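Purine catabolism protein pucG (Bacillus subtilis, PDB 3ISL) transfers the amino group of the unstable (S)-ureidoglycine to glyoxylate, giving oxalurate and glycine in purine breakdown, as a homodimeric pyridoxal-phosphate enzyme. Local coordinates at residues T13-G18 with L377-G382; V78-I83 with E106-N111; A351-F354 with K360-R363. One frame throughout, in Å; residues are numbered along the deposited sequence.

Interaction 1: T13-G18 with L377-G382; sequences TIMTPG and LFVLAG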
ATOM      1  N   THR A  13       1.091  21.887  11.515  1.00 20.31           N
ATOM      2  CA  THR A  13       1.407  21.399  12.838  1.00 18.38           C
ATOM      3  C   THR A  13       0.381  20.340  13.096  1.00 18.16           C
ATOM      4  O   THR A  13      -0.757  20.661  13.336  1.00 19.93           O
ATOM      5  CB  THR A  13       1.226  22.520  13.828  1.00 18.76           C
ATOM      6  OG1 THR A  13       2.208  23.518  13.509  1.00 21.45           O
ATOM      7  CG2 THR A  13       1.418  22.024  15.277  1.00 16.77           C
ATOM      8  N   ILE A  14       0.761  19.072  13.103  1.00 16.76           N
ATOM      9  CA  ILE A  14      -0.261  18.028  13.137  1.00 18.73           C
ATOM     10  C   ILE A  14      -0.424  17.410  14.509  1.00 18.43           C
ATOM     11  O   ILE A  14       0.489  16.720  15.038  1.00 17.45           O
ATOM     12  CB  ILE A  14      -0.035  16.887  12.120  1.00 18.54           C
ATOM     13  CG1 ILE A  14       0.019  17.478  10.708  1.00 20.68           C
ATOM     14  CG2 ILE A  14      -1.206  15.835  12.242  1.00 19.57           C
ATOM     15  CD1 ILE A  14       0.401  16.421   9.571  1.00 18.52           C
ATOM     16  N   MET A  15      -1.615  17.643  15.062  1.00 16.77           N
ATOM     17  CA  MET A  15      -1.911  17.199  16.390  1.00 19.13           C
ATOM     18  C   MET A  15      -3.216  16.380  16.417  1.00 19.49           C
ATOM     19  O   MET A  15      -4.017  16.515  17.358  1.00 21.07           O
ATOM     20  CB  MET A  15      -1.954  18.448  17.367  1.00 17.77           C
ATOM     21  CG  MET A  15      -0.493  19.042  17.645  1.00 19.82           C
ATOM     22  SD  MET A  15       0.793  17.819  18.191  1.00 21.05           S
ATOM     23  CE  MET A  15       0.698  17.957  19.980  1.00 21.09           C
ATOM     24  N   THR A  16      -3.420  15.552  15.397  1.00 20.90           N
ATOM     25  CA  THR A  16      -4.538  14.605  15.347  1.00 20.76           C
ATOM     26  C   THR A  16      -4.004  13.251  15.850  1.00 20.93           C
ATOM     27  O   THR A  16      -2.800  13.116  16.081  1.00 21.54           O
ATOM     28  CB  THR A  16      -4.968  14.385  13.912  1.00 22.19           C
ATOM     29  OG1 THR A  16      -3.889  13.761  13.177  1.00 19.28           O
ATOM     30  CG2 THR A  16      -5.377  15.715  13.246  1.00 21.24           C
ATOM     31  N   PRO A  17      -4.890  12.245  15.990  1.00 21.17           N
ATOM     32  CA  PRO A  17      -4.443  10.859  16.194  1.00 20.98           C
ATOM     33  C   PRO A  17      -3.969  10.092  14.943  1.00 21.46           C
ATOM     34  O   PRO A  17      -3.900   8.864  14.976  1.00 22.47           O
ATOM     35  CB  PRO A  17      -5.682  10.171  16.808  1.00 21.30           C
ATOM     36  CG  PRO A  17      -6.530  11.275  17.417  1.00 19.56           C
ATOM     37  CD  PRO A  17      -6.309  12.437  16.392  1.00 19.46           C
ATOM     38  N   GLY A  18      -3.607  10.800  13.868  1.00 22.33           N
ATOM     39  CA  GLY A  18      -3.026  10.200  12.685  1.00 22.22           C
ATOM     40  C   GLY A  18      -3.776  10.622  11.449  1.00 22.81           C
ATOM     41  O   GLY A  18      -4.977  10.857  11.510  1.00 23.10           O
ATOM     42  N   LEU A 377       3.094  23.078  22.983  1.00 25.44           N
ATOM     43  CA  LEU A 377       2.915  24.523  23.236  1.00 25.08           C
ATOM     44  C   LEU A 377       2.080  25.232  22.142  1.00 25.61           C
ATOM     45  O   LEU A 377       1.189  26.032  22.456  1.00 26.53           O
ATOM     46  CB  LEU A 377       4.291  25.190  23.384  1.00 24.27           C
ATOM     47  CG  LEU A 377       5.014  25.325  24.735  1.00 27.98           C
ATOM     48  CD1 LEU A 377       4.362  24.776  25.985  1.00 24.79           C
ATOM     49  CD2 LEU A 377       6.520  25.101  24.726  1.00 23.79           C
ATOM     50  N   PHE A 378       2.344  24.956  20.869  1.00 25.15           N
ATOM     51  CA  PHE A 378       1.628  25.670  19.800  1.00 26.48           C
ATOM     52  C   PHE A 378       0.160  25.281  19.726  1.00 26.07           C
ATOM     53  O   PHE A 378      -0.697  26.127  19.444  1.00 27.00           O
ATOM     54  CB  PHE A 378       2.342  25.435  18.456  1.00 27.35           C
ATOM     55  CG  PHE A 378       1.900  26.355  17.293  1.00 32.37           C
ATOM     56  CD1 PHE A 378       1.389  27.648  17.494  1.00 35.09           C
ATOM     57  CD2 PHE A 378       2.075  25.920  15.950  1.00 35.75           C
ATOM     58  CE1 PHE A 378       1.031  28.458  16.367  1.00 36.82           C
ATOM     59  CE2 PHE A 378       1.726  26.747  14.839  1.00 35.25           C
ATOM     60  CZ  PHE A 378       1.209  27.993  15.064  1.00 34.42           C
ATOM     61  N   VAL A 379      -0.150  24.012  19.965  1.00 25.57           N
ATOM     62  CA  VAL A 379      -1.529  23.589  19.872  1.00 25.75           C
ATOM     63  C   VAL A 379      -2.350  24.259  20.993  1.00 25.70           C
ATOM     64  O   VAL A 379      -3.531  24.639  20.783  1.00 23.16           O
ATOM     65  CB  VAL A 379      -1.698  22.033  19.857  1.00 26.42           C
ATOM     66  CG1 VAL A 379      -1.528  21.470  21.285  1.00 27.16           C
ATOM     67  CG2 VAL A 379      -3.102  21.645  19.280  1.00 25.68           C
ATOM     68  N   LEU A 380      -1.746  24.430  22.176  1.00 26.98           N
ATOM     69  CA  LEU A 380      -2.487  25.110  23.293  1.00 27.62           C
ATOM     70  C   LEU A 380      -2.625  26.603  22.971  1.00 26.78           C
ATOM     71  O   LEU A 380      -3.684  27.210  23.216  1.00 27.58           O
ATOM     72  CB  LEU A 380      -1.797  24.946  24.651  1.00 27.06           C
ATOM     73  CG  LEU A 380      -1.681  23.514  25.175  1.00 27.25           C
ATOM     74  CD1 LEU A 380      -0.586  23.488  26.208  1.00 25.09           C
ATOM     75  CD2 LEU A 380      -3.019  23.103  25.785  1.00 24.92           C
ATOM     76  N   ALA A 381      -1.570  27.200  22.428  1.00 25.60           N
ATOM     77  CA  ALA A 381      -1.651  28.633  22.102  1.00 26.27           C
ATOM     78  C   ALA A 381      -2.736  28.864  21.027  1.00 26.17           C
ATOM     79  O   ALA A 381      -3.570  29.710  21.186  1.00 26.69           O
ATOM     80  CB  ALA A 381      -0.326  29.151  21.645  1.00 25.65           C
ATOM     81  N   GLY A 382      -2.712  28.065  19.963  1.00 26.43           N
ATOM     82  CA  GLY A 382      -3.681  28.173  18.898  1.00 25.61           C
ATOM     83  C   GLY A 382      -5.093  27.913  19.379  1.00 26.50           C
ATOM     84  O   GLY A 382      -6.039  28.674  19.025  1.00 26.14           O
TER

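Interaction 2: V78-I83 with E106-N111; sequences VLASVI and ERYGAN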
ATOM      1  N   VAL A  78      -4.263 -10.599   8.234  1.00 26.86           N
ATOM      2  CA  VAL A  78      -4.195 -11.525   9.352  1.00 25.51           C
ATOM      3  C   VAL A  78      -5.566 -12.217   9.490  1.00 26.24           C
ATOM      4  O   VAL A  78      -5.630 -13.446   9.464  1.00 26.19           O
ATOM      5  CB  VAL A  78      -3.743 -10.872  10.662  1.00 25.58           C
ATOM      6  CG1 VAL A  78      -3.873 -11.887  11.834  1.00 25.85           C
ATOM      7  CG2 VAL A  78      -2.271 -10.357  10.566  1.00 22.31           C
ATOM      8  N   LEU A  79      -6.665 -11.462   9.589  1.00 26.06           N
ATOM      9  CA  LEU A  79      -7.962 -12.123   9.840  1.00 25.45           C
ATOM     10  C   LEU A  79      -8.398 -13.045   8.677  1.00 26.65           C
ATOM     11  O   LEU A  79      -8.940 -14.130   8.917  1.00 27.49           O
ATOM     12  CB  LEU A  79      -9.030 -11.095  10.151  1.00 25.36           C
ATOM     13  CG  LEU A  79      -8.843 -10.374  11.492  1.00 25.80           C
ATOM     14  CD1 LEU A  79      -9.779  -9.236  11.547  1.00 25.72           C
ATOM     15  CD2 LEU A  79      -9.096 -11.389  12.634  1.00 26.84           C
ATOM     16  N   ALA A  80      -8.173 -12.621   7.448  1.00 26.32           N
ATOM     17  CA  ALA A  80      -8.414 -13.456   6.262  1.00 27.85           C
ATOM     18  C   ALA A  80      -7.674 -14.798   6.349  1.00 28.17           C
ATOM     19  O   ALA A  80      -8.205 -15.839   5.966  1.00 27.95           O
ATOM     20  CB  ALA A  80      -7.992 -12.711   4.966  1.00 27.43           C
ATOM     21  N   SER A  81      -6.457 -14.774   6.856  1.00 27.44           N
ATOM     22  CA  SER A  81      -5.617 -15.959   6.739  1.00 28.04           C
ATOM     23  C   SER A  81      -5.980 -16.987   7.826  1.00 28.05           C
ATOM     24  O   SER A  81      -5.722 -18.147   7.676  1.00 27.78           O
ATOM     25  CB  SER A  81      -4.144 -15.558   6.793  1.00 28.78           C
ATOM     26  OG  SER A  81      -3.818 -15.138   8.126  1.00 36.08           O
ATOM     27  N   VAL A  82      -6.674 -16.539   8.865  1.00 26.86           N
ATOM     28  CA  VAL A  82      -6.948 -17.350  10.034  1.00 28.83           C
ATOM     29  C   VAL A  82      -8.460 -17.715  10.204  1.00 28.77           C
ATOM     30  O   VAL A  82      -8.809 -18.503  11.060  1.00 29.02           O
ATOM     31  CB  VAL A  82      -6.287 -16.592  11.211  1.00 29.68           C
ATOM     32  CG1 VAL A  82      -7.220 -16.072  12.194  1.00 29.90           C
ATOM     33  CG2 VAL A  82      -4.973 -17.264  11.659  1.00 28.52           C
ATOM     34  N   ILE A  83      -9.328 -17.200   9.316  1.00 27.77           N
ATOM     35  CA  ILE A  83     -10.766 -17.395   9.388  1.00 26.88           C
ATOM     36  C   ILE A  83     -11.280 -18.200   8.251  1.00 27.71           C
ATOM     37  O   ILE A  83     -11.086 -17.816   7.102  1.00 27.35           O
ATOM     38  CB  ILE A  83     -11.541 -16.077   9.421  1.00 25.72           C
ATOM     39  CG1 ILE A  83     -11.300 -15.401  10.778  1.00 25.05           C
ATOM     40  CG2 ILE A  83     -13.070 -16.360   9.259  1.00 24.75           C
ATOM     41  CD1 ILE A  83     -11.859 -14.008  10.884  1.00 23.19           C
ATOM     42  N   GLU A 106     -16.798 -10.870   9.557  1.00 30.29           N
ATOM     43  CA  GLU A 106     -18.096 -11.335   8.980  1.00 31.25           C
ATOM     44  C   GLU A 106     -17.977 -11.573   7.499  1.00 30.93           C
ATOM     45  O   GLU A 106     -18.426 -12.591   6.986  1.00 30.40           O
ATOM     46  CB  GLU A 106     -19.209 -10.325   9.221  1.00 30.76           C
ATOM     47  CG  GLU A 106     -20.233 -10.886  10.143  1.00 36.84           C
ATOM     48  CD  GLU A 106     -20.978  -9.838  10.932  1.00 43.34           C
ATOM     49  OE1 GLU A 106     -20.979  -8.647  10.511  1.00 40.17           O
ATOM     50  OE2 GLU A 106     -21.564 -10.242  11.980  1.00 45.76           O
ATOM     51  N   ARG A 107     -17.332 -10.614   6.834  1.00 31.09           N
ATOM     52  CA  ARG A 107     -17.045 -10.706   5.427  1.00 31.37           C
ATOM     53  C   ARG A 107     -16.260 -11.974   5.077  1.00 29.93           C
ATOM     54  O   ARG A 107     -16.474 -12.528   4.008  1.00 29.37           O
ATOM     55  CB  ARG A 107     -16.372  -9.411   4.908  1.00 32.49           C
ATOM     56  CG  ARG A 107     -17.340  -8.172   4.985  1.00 35.35           C
ATOM     57  CD  ARG A 107     -17.013  -7.114   3.901  1.00 38.05           C
ATOM     58  NE  ARG A 107     -17.669  -5.809   4.112  1.00 40.07           N
ATOM     59  CZ  ARG A 107     -17.733  -4.807   3.210  1.00 40.97           C
ATOM     60  NH1 ARG A 107     -17.237  -4.925   1.970  1.00 39.20           N
ATOM     61  NH2 ARG A 107     -18.336  -3.673   3.538  1.00 40.57           N
ATOM     62  N   TYR A 108     -15.401 -12.461   5.974  1.00 27.95           N
ATOM     63  CA  TYR A 108     -14.722 -13.756   5.707  1.00 26.77           C
ATOM     64  C   TYR A 108     -15.515 -14.998   6.154  1.00 25.39           C
ATOM     65  O   TYR A 108     -15.014 -16.116   6.145  1.00 24.36           O
ATOM     66  CB  TYR A 108     -13.251 -13.758   6.173  1.00 26.76           C
ATOM     67  CG  TYR A 108     -12.429 -12.873   5.261  1.00 25.08           C
ATOM     68  CD1 TYR A 108     -11.985 -13.358   4.012  1.00 27.83           C
ATOM     69  CD2 TYR A 108     -12.188 -11.533   5.575  1.00 26.53           C
ATOM     70  CE1 TYR A 108     -11.307 -12.547   3.112  1.00 22.70           C
ATOM     71  CE2 TYR A 108     -11.484 -10.715   4.703  1.00 27.48           C
ATOM     72  CZ  TYR A 108     -11.053 -11.258   3.431  1.00 24.07           C
ATOM     73  OH  TYR A 108     -10.339 -10.522   2.524  1.00 23.01           O
ATOM     74  N   GLY A 109     -16.767 -14.794   6.533  1.00 25.85           N
ATOM     75  CA  GLY A 109     -17.647 -15.953   6.830  1.00 27.16           C
ATOM     76  C   GLY A 109     -17.660 -16.417   8.297  1.00 27.88           C
ATOM     77  O   GLY A 109     -18.273 -17.437   8.623  1.00 27.10           O
ATOM     78  N   ALA A 110     -17.002 -15.665   9.172  1.00 26.80           N
ATOM     79  CA  ALA A 110     -17.009 -15.975  10.610  1.00 27.95           C
ATOM     80  C   ALA A 110     -18.387 -15.797  11.220  1.00 28.46           C
ATOM     81  O   ALA A 110     -19.120 -14.902  10.833  1.00 29.34           O
ATOM     82  CB  ALA A 110     -16.018 -15.082  11.358  1.00 25.94           C
ATOM     83  N   ASN A 111     -18.729 -16.647  12.182  1.00 29.00           N
ATOM     84  CA  ASN A 111     -19.808 -16.349  13.098  1.00 30.09           C
ATOM     85  C   ASN A 111     -19.244 -15.405  14.185  1.00 30.11           C
ATOM     86  O   ASN A 111     -18.499 -15.832  15.045  1.00 29.68           O
ATOM     87  CB  ASN A 111     -20.345 -17.672  13.670  1.00 31.24           C
ATOM     88  CG  ASN A 111     -21.486 -17.493  14.686  1.00 35.95           C
ATOM     89  OD1 ASN A 111     -21.857 -18.465  15.363  1.00 41.35           O
ATOM     90  ND2 ASN A 111     -22.068 -16.283  14.785  1.00 40.59           N
TER

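Interaction 3: A351-F354 with K360-R363; sequences ASSF and KIWR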
ATOM      1  N   ALA A 351      -8.402  16.722  15.553  1.00 24.60           N
ATOM      2  CA  ALA A 351      -9.448  15.857  15.000  1.00 25.61           C
ATOM      3  C   ALA A 351     -10.810  16.174  15.604  1.00 27.41           C
ATOM      4  O   ALA A 351     -10.910  16.466  16.793  1.00 27.48           O
ATOM      5  CB  ALA A 351      -9.054  14.407  15.227  1.00 22.27           C
ATOM      6  N   SER A 352     -11.859  16.112  14.791  1.00 30.93           N
ATOM      7  CA  SER A 352     -13.219  16.089  15.323  1.00 35.17           C
ATOM      8  C   SER A 352     -13.582  14.629  15.566  1.00 37.54           C
ATOM      9  O   SER A 352     -12.758  13.738  15.383  1.00 38.24           O
ATOM     10  CB  SER A 352     -14.224  16.703  14.336  1.00 35.40           C
ATOM     11  OG  SER A 352     -14.346  18.114  14.520  1.00 40.50           O
ATOM     12  N   SER A 353     -14.817  14.389  15.990  1.00 39.69           N
ATOM     13  CA  SER A 353     -15.376  13.051  16.032  1.00 41.56           C
ATOM     14  C   SER A 353     -16.540  12.951  15.060  1.00 43.59           C
ATOM     15  O   SER A 353     -17.296  13.925  14.860  1.00 44.54           O
ATOM     16  CB  SER A 353     -15.880  12.754  17.423  1.00 41.50           C
ATOM     17  OG  SER A 353     -14.800  12.584  18.304  1.00 39.40           O
ATOM     18  N   PHE A 354     -16.685  11.784  14.445  1.00 45.65           N
ATOM     19  CA  PHE A 354     -17.867  11.512  13.621  1.00 47.21           C
ATOM     20  C   PHE A 354     -18.589  10.281  14.195  1.00 46.62           C
ATOM     21  O   PHE A 354     -17.954   9.432  14.842  1.00 47.84           O
ATOM     22  CB  PHE A 354     -17.492  11.453  12.121  1.00 48.38           C
ATOM     23  CG  PHE A 354     -17.021  12.798  11.575  1.00 51.71           C
ATOM     24  CD1 PHE A 354     -17.953  13.841  11.327  1.00 54.46           C
ATOM     25  CD2 PHE A 354     -15.648  13.054  11.361  1.00 54.64           C
ATOM     26  CE1 PHE A 354     -17.519  15.120  10.839  1.00 56.08           C
ATOM     27  CE2 PHE A 354     -15.193  14.331  10.878  1.00 55.26           C
ATOM     28  CZ  PHE A 354     -16.132  15.364  10.625  1.00 55.67           C
ATOM     29  N   LYS A 360     -19.163  16.254  20.385  1.00 30.04           N
ATOM     30  CA  LYS A 360     -18.913  16.220  21.837  1.00 28.60           C
ATOM     31  C   LYS A 360     -17.469  16.513  22.179  1.00 27.07           C
ATOM     32  O   LYS A 360     -17.188  17.055  23.227  1.00 25.70           O
ATOM     33  CB  LYS A 360     -19.299  14.857  22.440  1.00 28.00           C
ATOM     34  CG  LYS A 360     -20.826  14.624  22.493  1.00 33.75           C
ATOM     35  CD  LYS A 360     -21.161  13.134  22.593  1.00 38.78           C
ATOM     36  CE  LYS A 360     -20.581  12.508  23.891  1.00 42.86           C
ATOM     37  NZ  LYS A 360     -21.556  12.333  25.021  1.00 43.90           N
ATOM     38  N   ILE A 361     -16.545  16.092  21.312  1.00 25.18           N
ATOM     39  CA  ILE A 361     -15.132  16.121  21.673  1.00 25.05           C
ATOM     40  C   ILE A 361     -14.255  16.521  20.524  1.00 24.31           C
ATOM     41  O   ILE A 361     -14.559  16.234  19.359  1.00 23.04           O
ATOM     42  CB  ILE A 361     -14.580  14.731  22.217  1.00 24.46           C
ATOM     43  CG1 ILE A 361     -14.949  13.546  21.308  1.00 24.01           C
ATOM     44  CG2 ILE A 361     -14.966  14.495  23.651  1.00 23.14           C
ATOM     45  CD1 ILE A 361     -14.059  12.248  21.536  1.00 23.30           C
ATOM     46  N   TRP A 362     -13.151  17.172  20.848  1.00 24.29           N
ATOM     47  CA  TRP A 362     -12.010  17.172  19.898  1.00 23.70           C
ATOM     48  C   TRP A 362     -11.065  16.147  20.397  1.00 24.36           C
ATOM     49  O   TRP A 362     -11.040  15.911  21.583  1.00 24.78           O
ATOM     50  CB  TRP A 362     -11.254  18.490  19.847  1.00 21.90           C
ATOM     51  CG  TRP A 362     -12.064  19.691  19.472  1.00 22.46           C
ATOM     52  CD1 TRP A 362     -12.504  20.069  18.201  1.00 20.77           C
ATOM     53  CD2 TRP A 362     -12.467  20.740  20.369  1.00 20.83           C
ATOM     54  NE1 TRP A 362     -13.182  21.304  18.287  1.00 21.97           N
ATOM     55  CE2 TRP A 362     -13.171  21.725  19.598  1.00 21.91           C
ATOM     56  CE3 TRP A 362     -12.326  20.930  21.754  1.00 22.55           C
ATOM     57  CZ2 TRP A 362     -13.746  22.898  20.194  1.00 21.56           C
ATOM     58  CZ3 TRP A 362     -12.887  22.092  22.350  1.00 18.49           C
ATOM     59  CH2 TRP A 362     -13.611  23.050  21.563  1.00 21.41           C
ATOM     60  N   ARG A 363     -10.270  15.553  19.497  1.00 25.06           N
ATOM     61  CA  ARG A 363      -9.237  14.621  19.910  1.00 25.60           C
ATOM     62  C   ARG A 363      -7.865  15.174  19.548  1.00 24.36           C
ATOM     63  O   ARG A 363      -7.570  15.428  18.388  1.00 23.40           O
ATOM     64  CB  ARG A 363      -9.461  13.233  19.285  1.00 25.18           C
ATOM     65  CG  ARG A 363     -10.781  12.614  19.680  1.00 28.05           C
ATOM     66  CD  ARG A 363     -11.008  11.313  18.957  1.00 29.79           C
ATOM     67  NE  ARG A 363     -11.364  11.561  17.580  1.00 31.36           N
ATOM     68  CZ  ARG A 363     -10.932  10.837  16.554  1.00 30.33           C
ATOM     69  NH1 ARG A 363     -10.144   9.794  16.732  1.00 28.08           N
ATOM     70  NH2 ARG A 363     -11.321  11.153  15.340  1.00 29.43           N
TER

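Interaction 1: T13-G18 with L377-G382
Phe378 meets Thr13 with the edge of its ring: OG1 of Thr13 lies near the ring plane, 3.4 Å from CD2 of Phe378, facing the C-H rim and not the pi cloud. The threonine methyl joins in, its CG2 standing 4.0 Å from CD2 of Phe378. With CG anti to the backbone N (chi1 -167°), Phe378 projects its ring from helix 373-389 toward the strand. The strand that carries Thr13 belongs to a short parallel pairing. Strand 13-14 runs beside strand 348-349, Thr13 making backbone hydrogen bonds to Gly347 and Glu349, so the N-terminal arm becomes part of the C-terminal domain, as in other fold-type I aminotransferases. One residue on, Val379 supplies the apolar half of the contact. Its CG2, anti to the backbone N, comes within 3.9 Å of CB of Met15, and the methine CB of Val379 is equally close to CG of Met15. The two side chains cross obliquely, and Val379 also touches Ile348 and Ile350, so it packs on strand 348-349 and the residue after it as well as on Met15. No hydrogen bond joins 13-18 to 377-382. Helix 398-408 packs against helix 373-389 through Leu377 and Leu380.

Interaction 2: V78-I83 with E106-N111
Ala80 and Tyr108 form a CH-pi contact: the methyl CB of Ala80 sits over one face of the phenol ring, 3.9 Å from its centroid and 17° off the ring normal. It is displaced toward the hydroxyl end, so that CZ of Tyr108 is the nearest ring atom at 3.7 Å. With CG anti to the carbonyl carbon (chi1 -71°), the ring of Tyr108 is laid against helix 71-82. The backbone that carries it is a Schellman motif closing helix 96-107, with Gly109 at positive phi as the C-prime residue; Gly109 N bonds to Glu106 O, and Ala110 N to Ala105 O. Aliphatic contacts add to this. The branch methyl CG2 of Ile83 reaches CB of Ala110 at 3.8 Å and CB of Tyr108 at 4.0 Å, and it also lies against the backbone, 3.7 Å from Tyr108 O. At the end of the ring Tyr108 OH hydrogen-bonds to Glu76 OE1, one turn before Ala80. Without the ring, as with an alanine here, the Ala80 methyl would probably lose the face it rests on and Glu76 its hydroxyl partner. The tyrosine also packs on Thr245 of the second subunit.

Interaction 3: A351-F354 with K360-R363
A single antiparallel bridge, of the hydrogen-bonded kind, joins Ala351 to Arg363 at the tight end of this contact. Arg363 N donates to Ala351 O at 2.9 Å, and Ala351 N returns a longer bond to Arg363 O at 3.2 Å. The same carbonyl, Ala351 O, also receives a CA-H...O contact from Trp362. Over this bridge the arginine side chain folds back. A bend at chi3 (-75°) brings the guanidinium across to the loop, where Ala351 CB lies over one of its faces and Ser352 O meets its edge. Arg363 NH2 donates to Ser352 O at 3.0 Å, in the guanidinium plane and nearly in line with the carbonyl bond, while Arg363 NE adds a weak bond to the same oxygen. Ser353 packs closely too, its OG against CG1 of Ile361 at 3.2 Å. Beyond these pairs the segments diverge: the backbones stand farther apart at Ser353 and Ile361 than at the bridge. Phe354 starts away from the other segment, and the end of Lys360 leads away; both are exposed. Strand 361-365 also pairs with strand 324-328, and Trp362 NE1 bonds to Gly335 O. Arg363 NH1 is taken by the carbonyl of Thr147, a residue of the cofactor pocket. Two carbonyls, of Ser352 and Thr147, thus probably limit the turning of the guanidinium of an arginine whose side chain is about 7 Å from the bound pyridoxal phosphate, consistent with a share in the substrate cleft, as in related aminotransferases where a C-terminal-domain arginine receives the substrate carboxylate.

In the fold
From the N terminus, the arm at 13-18 is the first segment met, but its partner segment on helix 373-389 lies 359 residues further on, so interaction 1 closes a loop that takes in most of the chain. Interactions 2 and 3 nest inside it, in series and without crossing. Interaction 2 ties the ends of helices 71-82 and 96-107 beside the large mixed sheet; interaction 3 closes a short loop leading into strand 361-365, which is followed by helix 373-389 of interaction 1. Interactions 1 and 3 meet directly, Pro17 CD lying 3.6 Å from Ala351 CB. Interaction 2 stands apart, on the other side of the chain's centre from interaction 1, their centres about 38 Å apart.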